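Local coordinates for trichosurin (Trichosurus vulpecula, PDB 2RA6), which probably carries small hydrophobic molecules in possum milk whey as a homodimeric lipocalin, and holds 4-ethylphenol inside its beta barrel in this crystal, at residues F47-Q52 against F65-N70; I74-T79 against L91-T96; V31-S36 against V125-G130; N97-E102 against A110-Y115. The protein carries 1 engineered substitution. One frame throughout, in Å; residues are numbered along the deposited sequence.

Interaction 1: F47-Q52 against F65-N70; sequences FRNFIQ and FLTRKN. With IPA (isopropyl alcohol), chain R.
Ile-51 puts a methyl over the face of the Phe-65 ring. Ile-51 CD1 sits 3.6 Å from the centroid of that ring, 14° off its normal, a CH-pi contact over the middle of one face. CG1 of Ile-51 is anti to the backbone N (chi1 -171°), and the bend at chi2 brings CD1 back over the ring. Phe-65 also lines the 4-ethylphenol pocket. Next along the strands, Thr-67 OG1 donates to Asn-49 OD1 at 2.8 Å, from above the carbonyl plane. The other end of the same amide is also engaged. Asn-49 ND2 gives a fairly straight bond of 2.7 Å to O2 of an isopropyl alcohol, probably from the crystallisation liquor, and a second one to Pro-46 O. Phe-65 CZ touches C3 of that alcohol at 3.4 Å.

The other side of the sheet carries Phe-50 and Leu-66. Gln-52 points its side chain at strand 60-69, lays its amide across Leu-66 CD1 and turns back so that NE2 donates to Phe-50 O at 3.0 Å. Leu-66 N reaches the same oxygen at 2.9 Å from the opposite face of its plane, so two donors grip one carbonyl. Phe-50 N returns a nearly straight bond to Leu-66 O. Beyond this pair, a water links Arg-48 O to Arg-68 N. Both arginine side chains form salt bridges with Glu-43.

The strands form the antiparallel hairpin 49-57/60-69 of the lipocalin barrel. Strand 72-82 continues the sheet beyond 60-69, Phe-129 of strand 121-130 packs on Ile-51, and His-165 stacks on Phe-50.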
# COMPACT_ATOMS: atom_id res chain seq x y z
N PHE B 47 5.50 -0.68 16.13
CA PHE B 47 4.11 -0.38 15.79
C PHE B 47 3.10 -0.85 16.84
O PHE B 47 1.89 -0.87 16.58
CB PHE B 47 3.74 -0.95 14.42
CG PHE B 47 4.26 -0.13 13.28
CD1 PHE B 47 5.52 -0.36 12.75
CD2 PHE B 47 3.48 0.90 12.74
CE1 PHE B 47 6.01 0.42 11.70
CE2 PHE B 47 3.96 1.68 11.69
CZ PHE B 47 5.23 1.44 11.17
N ARG B 48 3.59 -1.22 18.01
CA ARG B 48 2.69 -1.63 19.07
C ARG B 48 2.37 -0.36 19.85
O ARG B 48 2.89 -0.12 20.94
CB ARG B 48 3.32 -2.67 20.00
CG ARG B 48 2.30 -3.29 20.95
CD ARG B 48 2.91 -4.37 21.83
NE ARG B 48 1.93 -4.92 22.78
CZ ARG B 48 1.02 -5.84 22.48
NH1 ARG B 48 0.95 -6.34 21.25
NH2 ARG B 48 0.17 -6.25 23.40
N ASN B 49 1.52 0.46 19.25
CA ASN B 49 1.11 1.72 19.85
C ASN B 49 -0.41 1.68 19.96
O ASN B 49 -1.09 1.13 19.09
CB ASN B 49 1.55 2.90 18.98
CG ASN B 49 3.04 2.88 18.70
OD1 ASN B 49 3.86 2.81 19.63
ND2 ASN B 49 3.41 2.94 17.43
N PHE B 50 -0.92 2.26 21.03
CA PHE B 50 -2.35 2.25 21.30
C PHE B 50 -2.93 3.64 21.13
O PHE B 50 -2.63 4.54 21.92
CB PHE B 50 -2.56 1.74 22.71
CG PHE B 50 -1.77 0.51 23.02
CD1 PHE B 50 -2.11 -0.71 22.46
CD2 PHE B 50 -0.65 0.58 23.85
CE1 PHE B 50 -1.35 -1.86 22.71
CE2 PHE B 50 0.11 -0.56 24.11
CZ PHE B 50 -0.24 -1.77 23.54
N ILE B 51 -3.76 3.81 20.11
CA ILE B 51 -4.36 5.12 19.85
C ILE B 51 -5.25 5.57 21.00
O ILE B 51 -5.90 4.75 21.65
CB ILE B 51 -5.17 5.08 18.52
CG1 ILE B 51 -5.61 6.50 18.14
CG2 ILE B 51 -6.40 4.20 18.67
CD1 ILE B 51 -4.48 7.41 17.72
N GLN B 52 -5.25 6.87 21.25
CA GLN B 52 -6.08 7.46 22.30
C GLN B 52 -7.03 8.45 21.64
O GLN B 52 -8.21 8.53 21.99
CB GLN B 52 -5.21 8.18 23.34
CG GLN B 52 -4.12 7.32 23.99
CD GLN B 52 -4.67 6.13 24.76
OE1 GLN B 52 -5.45 6.29 25.70
NE2 GLN B 52 -4.26 4.93 24.37
N PHE B 65 -0.98 8.59 20.74
CA PHE B 65 -0.90 7.17 21.09
C PHE B 65 -0.13 6.99 22.40
O PHE B 65 0.52 7.91 22.89
CB PHE B 65 -0.10 6.38 20.04
CG PHE B 65 -0.62 6.49 18.63
CD1 PHE B 65 -0.37 7.62 17.85
CD2 PHE B 65 -1.30 5.42 18.04
CE1 PHE B 65 -0.79 7.69 16.52
CE2 PHE B 65 -1.72 5.48 16.72
CZ PHE B 65 -1.46 6.61 15.96
N LEU B 66 -0.21 5.78 22.94
CA LEU B 66 0.54 5.41 24.13
C LEU B 66 1.38 4.22 23.69
O LEU B 66 0.94 3.41 22.87
CB LEU B 66 -0.38 4.99 25.27
CG LEU B 66 -1.15 6.13 25.93
CD1 LEU B 66 -2.06 5.56 27.01
CD2 LEU B 66 -0.19 7.14 26.52
N THR B 67 2.60 4.14 24.21
CA THR B 67 3.50 3.04 23.88
C THR B 67 4.06 2.56 25.21
O THR B 67 4.28 3.36 26.12
CB THR B 67 4.70 3.51 23.03
OG1 THR B 67 4.24 4.31 21.94
CG2 THR B 67 5.44 2.30 22.49
N ARG B 68 4.28 1.25 25.33
CA ARG B 68 4.82 0.68 26.56
C ARG B 68 6.34 0.65 26.50
O ARG B 68 6.92 0.05 25.59
CB ARG B 68 4.29 -0.74 26.77
CG ARG B 68 4.78 -1.40 28.05
CD ARG B 68 4.37 -2.86 28.13
NE ARG B 68 4.91 -3.52 29.32
CZ ARG B 68 4.73 -4.80 29.62
NH1 ARG B 68 4.02 -5.58 28.82
NH2 ARG B 68 5.27 -5.30 30.73
N LYS B 69 6.99 1.29 27.46
CA LYS B 69 8.44 1.33 27.53
C LYS B 69 8.89 1.23 28.99
O LYS B 69 8.63 2.12 29.79
CB LYS B 69 8.97 2.63 26.91
CG LYS B 69 10.49 2.69 26.80
CD LYS B 69 11.03 1.57 25.92
CE LYS B 69 12.55 1.61 25.82
NZ LYS B 69 13.05 2.89 25.24
N ASN B 70 9.56 0.13 29.32
CA ASN B 70 10.04 -0.11 30.67
C ASN B 70 8.90 -0.04 31.69
O ASN B 70 8.99 0.68 32.68
CB ASN B 70 11.12 0.91 31.02
CG ASN B 70 12.27 0.92 30.03
OD1 ASN B 70 12.89 -0.12 29.77
ND2 ASN B 70 12.56 2.08 29.46
C1 IPA R . 2.63 4.49 14.55
C2 IPA R . 1.55 3.47 14.47
C3 IPA R . 0.54 4.51 14.14
O2 IPA R . 1.30 2.77 15.71
O HOH W 1 3.83 -0.89 23.48

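Interaction 2: I74-T79 against L91-T96; sequences IPLYLT and LNYYGT. With ETY (4-ethylphenol), chain P.
Leu-78 and the backbone of Thr-79 lie opposite Leu-91 across a gap too wide for direct backbone bonding: the nearest CA atoms, of Thr-79 and Leu-91, are 6.6 Å apart, and a water bridges Thr-79 O to Asn-92 N. Leu-91 reaches into the gap with one methyl, CD1, which lies 4.0 Å from Leu-78 CB and touches Thr-79 O. Further along, Leu-78 crosses Tyr-93 at about a right angle. Leu-78 CD1 lies over one face of the ring, offset toward the rim, while Leu-78 CD2 is 3.8 Å from Tyr-93 CD1. With CG swung away from its backbone N (chi1 -178°), the tyrosine extends toward strand 72-82. Leu-76 CD2 then meets the phenol end, 4.1 Å from Tyr-93 OH. That hydroxyl is hydrogen-bonded to Pro-46 O.

Thr-79 OG1 is hydrogen-bonded to Asn-62 OD1. Across the two segments the side-chain contact is apolar. No direct hydrogen bond joins them, and the water supplies the polar link. Leu-78 and Thr-79 also belong to the 4-ethylphenol pocket, where the ligand is hydrogen-bonded to Leu-61 O and Gly-63 N. The apolar contact thus borders a patch of backbone polar groups that takes up the phenol.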
# COMPACT_ATOMS: atom_id res chain seq x y z
N ILE B 74 4.26 5.62 27.86
CA ILE B 74 4.72 6.92 27.38
C ILE B 74 3.93 7.45 26.19
O ILE B 74 3.55 6.69 25.29
CB ILE B 74 6.22 6.87 27.00
CG1 ILE B 74 6.45 5.82 25.91
CG2 ILE B 74 7.06 6.55 28.23
CD1 ILE B 74 7.87 5.77 25.39
N PRO B 75 3.66 8.75 26.18
CA PRO B 75 2.91 9.39 25.10
C PRO B 75 3.69 9.40 23.79
O PRO B 75 4.92 9.49 23.78
CB PRO B 75 2.66 10.80 25.64
CG PRO B 75 2.59 10.58 27.11
CD PRO B 75 3.76 9.66 27.34
N LEU B 76 2.96 9.30 22.68
CA LEU B 76 3.55 9.32 21.35
C LEU B 76 2.63 10.15 20.47
O LEU B 76 1.47 9.79 20.25
CB LEU B 76 3.65 7.89 20.79
CG LEU B 76 4.13 7.74 19.34
CD1 LEU B 76 5.56 8.24 19.23
CD2 LEU B 76 4.03 6.29 18.91
N TYR B 77 3.14 11.28 19.99
CA TYR B 77 2.37 12.17 19.13
C TYR B 77 2.90 12.11 17.72
O TYR B 77 4.09 12.30 17.48
CB TYR B 77 2.44 13.61 19.65
CG TYR B 77 1.81 13.80 21.01
CD1 TYR B 77 2.54 13.58 22.18
CD2 TYR B 77 0.47 14.16 21.13
CE1 TYR B 77 1.96 13.73 23.44
CE2 TYR B 77 -0.13 14.31 22.38
CZ TYR B 77 0.62 14.09 23.52
OH TYR B 77 0.03 14.24 24.76
N LEU B 78 2.01 11.84 16.77
CA LEU B 78 2.42 11.76 15.37
C LEU B 78 1.42 12.49 14.50
O LEU B 78 0.26 12.65 14.88
CB LEU B 78 2.49 10.30 14.93
CG LEU B 78 3.55 9.44 15.63
CD1 LEU B 78 3.27 7.98 15.36
CD2 LEU B 78 4.94 9.85 15.15
N THR B 79 1.88 12.94 13.34
CA THR B 79 1.00 13.62 12.42
C THR B 79 1.10 12.97 11.05
O THR B 79 2.20 12.80 10.51
CB THR B 79 1.36 15.12 12.28
OG1 THR B 79 1.13 15.79 13.52
CG2 THR B 79 0.52 15.77 11.19
N LEU B 91 3.30 9.56 6.57
CA LEU B 91 3.76 9.62 7.95
C LEU B 91 5.23 9.27 8.10
O LEU B 91 5.69 8.26 7.57
CB LEU B 91 2.94 8.66 8.82
CG LEU B 91 3.46 8.45 10.25
CD1 LEU B 91 3.22 9.69 11.08
CD2 LEU B 91 2.76 7.26 10.88
N ASN B 92 5.97 10.12 8.81
CA ASN B 92 7.38 9.87 9.06
C ASN B 92 7.48 9.19 10.42
O ASN B 92 7.30 9.84 11.46
CB ASN B 92 8.17 11.19 9.06
CG ASN B 92 9.63 11.00 9.48
OD1 ASN B 92 10.30 10.07 9.03
ND2 ASN B 92 10.12 11.90 10.32
N TYR B 93 7.73 7.89 10.41
CA TYR B 93 7.85 7.09 11.62
C TYR B 93 8.45 5.74 11.26
O TYR B 93 7.95 5.06 10.36
CB TYR B 93 6.48 6.88 12.26
CG TYR B 93 6.54 6.09 13.55
CD1 TYR B 93 7.02 6.68 14.72
CD2 TYR B 93 6.16 4.75 13.59
CE1 TYR B 93 7.12 5.95 15.90
CE2 TYR B 93 6.25 4.01 14.77
CZ TYR B 93 6.74 4.62 15.92
OH TYR B 93 6.83 3.90 17.08
N TYR B 94 9.52 5.36 11.96
CA TYR B 94 10.21 4.10 11.68
C TYR B 94 10.43 4.02 10.17
O TYR B 94 10.19 2.99 9.54
CB TYR B 94 9.35 2.92 12.14
CG TYR B 94 10.14 1.63 12.28
CD1 TYR B 94 11.11 1.49 13.27
CD2 TYR B 94 9.89 0.54 11.44
CE1 TYR B 94 11.81 0.30 13.43
CE2 TYR B 94 10.59 -0.66 11.59
CZ TYR B 94 11.55 -0.77 12.59
OH TYR B 94 12.23 -1.95 12.76
N GLY B 95 10.91 5.13 9.62
CA GLY B 95 11.13 5.23 8.19
C GLY B 95 10.01 6.09 7.63
O GLY B 95 9.61 7.08 8.25
N THR B 96 9.50 5.73 6.46
CA THR B 96 8.40 6.48 5.86
C THR B 96 7.20 5.55 5.72
O THR B 96 7.36 4.33 5.64
CB THR B 96 8.78 7.06 4.48
OG1 THR B 96 9.06 6.00 3.56
CG2 THR B 96 10.00 7.96 4.59
C8 ETY P . -3.27 5.22 12.97
C7 ETY P . -3.39 6.30 11.89
CG ETY P . -2.73 7.60 12.26
C3 ETY P . -1.33 7.77 12.17
C2 ETY P . -0.71 8.99 12.51
C5 ETY P . -3.51 8.71 12.72
C6 ETY P . -2.91 9.94 13.07
C1 ETY P . -1.50 10.07 12.96
O1 ETY P . -0.90 11.25 13.29
O HOH W 2 4.82 12.63 9.60

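Interaction 3: V31-S36 against V125-G130; sequences VVLASS and VANLFG
Val-32 and Leu-128 lie side by side on the more fully covered face of this antiparallel pair, with Val-32 CG2 3.9 Å from Leu-128 CD2. Ala-34 and Ala-126 continue that face, their CB atoms 4.3 Å apart. Each of the four is broadly covered by the partner strand. The backbone is closely bonded here, as in Ala-126 N to Ala-34 O at 2.7 Å. At one end the ladder is irregular. Leu-128 O accepts from both Val-31 N, at 2.9 Å and nearly along the C=O axis, and Val-32 N, at 3.3 Å and on a lone pair. Both valines thus face one residue, a classic beta bulge. Val-31 CG2 lies 3.7 Å from Gly-130 N.

On the other face the pairs meet at single short contacts. Leu-33 CD2 touches Asn-127 OD1 at 3.2 Å, and Ser-35 OG lies 3.6 Å from Val-125 CG2. Ser-35 OG points opposite the backbone N (chi1 -179°) and bonds to Val-124 O. The solvent side is at Ser-36, which is partly exposed and packs on Val-122 of the second subunit.

Helix 137-148 covers the alanine-valine face through Phe-143 and Lys-140. Strand 29-35 runs between strands 121-130 and 157-159 in the sheet, and strand 109-118 flanks 121-130 on its other side.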
# COMPACT_ATOMS: atom_id res chain seq x y z
N VAL B 31 -8.05 -1.89 18.71
CA VAL B 31 -8.71 -3.15 19.00
C VAL B 31 -7.97 -4.35 18.40
O VAL B 31 -7.83 -5.38 19.05
CB VAL B 31 -10.16 -3.11 18.50
CG1 VAL B 31 -10.87 -4.42 18.81
CG2 VAL B 31 -10.89 -1.93 19.16
N VAL B 32 -7.50 -4.20 17.17
CA VAL B 32 -6.76 -5.27 16.51
C VAL B 32 -5.58 -4.70 15.73
O VAL B 32 -5.67 -3.64 15.13
CB VAL B 32 -7.65 -6.07 15.52
CG1 VAL B 32 -6.89 -7.31 15.03
CG2 VAL B 32 -8.95 -6.49 16.21
N LEU B 33 -4.45 -5.40 15.80
CA LEU B 33 -3.24 -5.03 15.08
C LEU B 33 -2.89 -6.25 14.25
O LEU B 33 -3.11 -7.39 14.67
CB LEU B 33 -2.10 -4.74 16.06
CG LEU B 33 -2.19 -3.49 16.94
CD1 LEU B 33 -1.04 -3.48 17.94
CD2 LEU B 33 -2.17 -2.24 16.07
N ALA B 34 -2.36 -6.03 13.06
CA ALA B 34 -1.97 -7.14 12.19
C ALA B 34 -0.80 -6.64 11.37
O ALA B 34 -0.73 -5.47 11.02
CB ALA B 34 -3.12 -7.55 11.29
N SER B 35 0.14 -7.53 11.09
CA SER B 35 1.30 -7.12 10.32
C SER B 35 1.96 -8.27 9.60
O SER B 35 1.85 -9.42 10.00
CB SER B 35 2.34 -6.47 11.23
OG SER B 35 3.48 -6.04 10.50
N SER B 36 2.66 -7.92 8.52
CA SER B 36 3.39 -8.89 7.74
C SER B 36 4.59 -9.36 8.57
O SER B 36 5.13 -10.44 8.33
CB SER B 36 3.85 -8.25 6.42
OG SER B 36 4.47 -7.01 6.64
N VAL B 125 1.24 -2.89 8.06
CA VAL B 125 0.72 -2.93 9.42
C VAL B 125 -0.71 -2.42 9.30
O VAL B 125 -0.94 -1.32 8.81
CB VAL B 125 1.51 -2.01 10.38
CG1 VAL B 125 0.91 -2.08 11.78
CG2 VAL B 125 2.98 -2.43 10.43
N ALA B 126 -1.65 -3.25 9.72
CA ALA B 126 -3.06 -2.88 9.66
C ALA B 126 -3.56 -2.63 11.07
O ALA B 126 -3.26 -3.39 12.00
CB ALA B 126 -3.86 -4.00 9.00
N ASN B 127 -4.31 -1.55 11.23
CA ASN B 127 -4.84 -1.17 12.53
C ASN B 127 -6.35 -1.08 12.48
O ASN B 127 -6.90 -0.49 11.56
CB ASN B 127 -4.30 0.21 12.93
CG ASN B 127 -2.79 0.24 13.12
OD1 ASN B 127 -2.30 0.35 14.24
ND2 ASN B 127 -2.05 0.14 12.02
N LEU B 128 -7.03 -1.67 13.46
CA LEU B 128 -8.48 -1.58 13.55
C LEU B 128 -8.80 -0.83 14.84
O LEU B 128 -8.47 -1.30 15.94
CB LEU B 128 -9.13 -2.97 13.58
CG LEU B 128 -10.66 -2.97 13.63
CD1 LEU B 128 -11.25 -2.38 12.36
CD2 LEU B 128 -11.16 -4.40 13.84
N PHE B 129 -9.43 0.34 14.70
CA PHE B 129 -9.78 1.16 15.85
C PHE B 129 -11.28 1.16 16.11
O PHE B 129 -12.08 1.13 15.17
CB PHE B 129 -9.40 2.63 15.64
CG PHE B 129 -7.94 2.87 15.42
CD1 PHE B 129 -6.97 1.96 15.84
CD2 PHE B 129 -7.53 4.07 14.85
CE1 PHE B 129 -5.62 2.25 15.70
CE2 PHE B 129 -6.19 4.37 14.69
CZ PHE B 129 -5.23 3.45 15.12
N GLY B 130 -11.64 1.21 17.39
CA GLY B 130 -13.04 1.26 17.77
C GLY B 130 -13.30 2.44 18.68
O GLY B 130 -12.36 3.02 19.24

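Interaction 4: N97-E102 against A110-Y115; sequences NDVYYE and AKFIFY. Engineered in segment 97-102: Glu-102 (natural residue Gly). With ETY (4-ethylphenol), chain P.
Phe-112 is sandwiched: Tyr-101 CD1 lies over one face, offset toward the rim, and C7 of 4-ethylphenol lies over the centre of the other, 3.5 Å above the plane. The Tyr-101 and Phe-112 rings are inclined at 46°, with Ala-110 CB at the edge of the tyrosine. Phe-114 takes Val-99 CG1 over one face, a CH-pi contact 4.2 Å from the centroid. Its edge meets the ligand's ethyl group, with Phe-114 CZ 3.5 Å from C7. The valine's chi1 of -177° sets CG1 over that face and turns its other methyl, CG2, onto Phe-114 CE1.

On the outer face the rings of Tyr-100 and Tyr-115 meet rim to rim, planes at 77°, with Tyr-100 CE1 3.6 Å from Tyr-115 CD2. Each stacks on its own counterpart in the second subunit. Asp-98 OD2 is hydrogen-bonded to Tyr-117 OH and forms a salt bridge with Arg-150 of the second subunit. Beside them the extended Lys-111 runs alongside Glu-102, an engineered residue, in a salt bridge, with NZ to OE1 a weak hydrogen bond of 3.2 Å.

Paired backbone bonds, such as Tyr-100 N to Ile-113 O at 2.8 Å, zip the strands together. This is an antiparallel hairpin of the lipocalin barrel, with ligand-lining phenylalanines inside and the dimer interface outside.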
# COMPACT_ATOMS: atom_id res chain seq x y z
N ASN B 97 6.00 6.12 5.68
CA ASN B 97 4.79 5.31 5.57
C ASN B 97 3.74 5.92 4.67
O ASN B 97 3.52 7.13 4.68
CB ASN B 97 4.12 5.15 6.94
CG ASN B 97 5.04 4.60 7.99
OD1 ASN B 97 5.13 3.38 8.18
ND2 ASN B 97 5.73 5.49 8.69
N ASP B 98 3.10 5.07 3.87
CA ASP B 98 1.98 5.52 3.06
C ASP B 98 0.84 4.95 3.89
O ASP B 98 0.80 3.75 4.16
CB ASP B 98 2.00 4.92 1.66
CG ASP B 98 2.85 5.72 0.70
OD1 ASP B 98 2.67 6.96 0.64
OD2 ASP B 98 3.69 5.13 0.01
N VAL B 99 -0.06 5.82 4.33
CA VAL B 99 -1.17 5.42 5.19
C VAL B 99 -2.50 5.55 4.48
O VAL B 99 -2.80 6.60 3.90
CB VAL B 99 -1.21 6.32 6.45
CG1 VAL B 99 -2.33 5.86 7.37
CG2 VAL B 99 0.13 6.28 7.17
N TYR B 100 -3.30 4.49 4.52
CA TYR B 100 -4.61 4.53 3.88
C TYR B 100 -5.72 4.30 4.90
O TYR B 100 -5.65 3.38 5.71
CB TYR B 100 -4.72 3.48 2.77
CG TYR B 100 -3.84 3.73 1.57
CD1 TYR B 100 -2.51 3.33 1.56
CD2 TYR B 100 -4.34 4.38 0.44
CE1 TYR B 100 -1.69 3.56 0.45
CE2 TYR B 100 -3.54 4.63 -0.66
CZ TYR B 100 -2.22 4.22 -0.66
OH TYR B 100 -1.42 4.46 -1.75
N TYR B 101 -6.74 5.15 4.85
CA TYR B 101 -7.88 5.04 5.75
C TYR B 101 -9.07 4.41 5.03
O TYR B 101 -9.32 4.71 3.87
CB TYR B 101 -8.28 6.43 6.24
CG TYR B 101 -9.68 6.50 6.84
CD1 TYR B 101 -9.94 5.98 8.10
CD2 TYR B 101 -10.72 7.08 6.13
CE1 TYR B 101 -11.22 6.04 8.66
CE2 TYR B 101 -12.01 7.14 6.67
CZ TYR B 101 -12.25 6.63 7.93
OH TYR B 101 -13.50 6.72 8.48
N GLU B 102 -9.78 3.53 5.74
CA GLU B 102 -10.97 2.87 5.19
C GLU B 102 -11.98 2.62 6.31
O GLU B 102 -11.60 2.38 7.45
CB GLU B 102 -10.61 1.51 4.58
CG GLU B 102 -9.49 1.52 3.55
CD GLU B 102 -9.22 0.13 2.98
OE1 GLU B 102 -9.17 -0.85 3.77
OE2 GLU B 102 -9.05 0.01 1.75
N ALA B 110 -12.55 2.49 12.53
CA ALA B 110 -11.63 3.07 11.57
C ALA B 110 -10.57 2.03 11.28
O ALA B 110 -10.06 1.37 12.19
CB ALA B 110 -10.99 4.33 12.14
N LYS B 111 -10.25 1.87 10.00
CA LYS B 111 -9.22 0.94 9.58
C LYS B 111 -8.10 1.76 8.96
O LYS B 111 -8.34 2.58 8.07
CB LYS B 111 -9.78 -0.04 8.56
CG LYS B 111 -8.77 -1.03 8.01
CD LYS B 111 -9.41 -1.92 6.95
CE LYS B 111 -8.41 -2.86 6.32
NZ LYS B 111 -9.06 -3.71 5.28
N PHE B 112 -6.88 1.56 9.44
CA PHE B 112 -5.74 2.26 8.88
C PHE B 112 -4.71 1.24 8.44
O PHE B 112 -4.28 0.41 9.23
CB PHE B 112 -5.11 3.19 9.92
CG PHE B 112 -5.86 4.49 10.10
CD1 PHE B 112 -5.69 5.54 9.21
CD2 PHE B 112 -6.72 4.65 11.17
CE1 PHE B 112 -6.37 6.74 9.38
CE2 PHE B 112 -7.41 5.85 11.35
CZ PHE B 112 -7.23 6.89 10.46
N ILE B 113 -4.34 1.31 7.17
CA ILE B 113 -3.33 0.41 6.63
C ILE B 113 -2.07 1.22 6.42
O ILE B 113 -2.08 2.24 5.74
CB ILE B 113 -3.76 -0.20 5.28
CG1 ILE B 113 -5.09 -0.93 5.42
CG2 ILE B 113 -2.67 -1.15 4.77
CD1 ILE B 113 -5.07 -2.07 6.42
N PHE B 114 -0.99 0.75 7.03
CA PHE B 114 0.31 1.40 6.92
C PHE B 114 1.23 0.60 6.03
O PHE B 114 1.42 -0.59 6.25
CB PHE B 114 1.00 1.48 8.29
CG PHE B 114 0.47 2.55 9.18
CD1 PHE B 114 1.21 3.70 9.41
CD2 PHE B 114 -0.78 2.42 9.78
CE1 PHE B 114 0.72 4.70 10.23
CE2 PHE B 114 -1.27 3.42 10.61
CZ PHE B 114 -0.52 4.56 10.83
N TYR B 115 1.78 1.25 5.02
CA TYR B 115 2.75 0.60 4.16
C TYR B 115 4.03 1.28 4.63
O TYR B 115 4.29 2.44 4.30
CB TYR B 115 2.46 0.89 2.68
CG TYR B 115 1.27 0.11 2.18
CD1 TYR B 115 1.32 -1.29 2.08
CD2 TYR B 115 0.07 0.75 1.86
CE1 TYR B 115 0.21 -2.02 1.68
CE2 TYR B 115 -1.05 0.02 1.46
CZ TYR B 115 -0.97 -1.36 1.37
OH TYR B 115 -2.06 -2.10 0.98
C8 ETY P . -3.27 5.22 12.97
C7 ETY P . -3.39 6.30 11.89
CG ETY P . -2.73 7.60 12.26
C3 ETY P . -1.33 7.77 12.17
C2 ETY P . -0.71 8.99 12.51
C5 ETY P . -3.51 8.71 12.72
C6 ETY P . -2.91 9.94 13.07
C1 ETY P . -1.50 10.07 12.96
O1 ETY P . -0.90 11.25 13.29

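All four contacts belong to one antiparallel sheet closed into the lipocalin barrel, and interactions 1, 2 and 4 lie within the chain span that interaction 3 closes. Interactions 3 and 4 have centres about 10 Å apart; their strands 121-130 and 109-118 are neighbours in the sheet, with Val-125 O 2.7 Å from Phe-114 N. Interactions 1 and 2 adjoin likewise, Phe-65 N lying 2.8 Å from Leu-76 O. Interactions 1 and 4, with centres about 17 Å apart, lie on opposite sides of the chain's centre, yet Phe-47 CZ reaches to 3.6 Å from Asn-97 OD1. Each contact gives residues to the 4-ethylphenol pocket: Phe-65, Leu-78 with Thr-79, Phe-129, and Phe-112 with Phe-114.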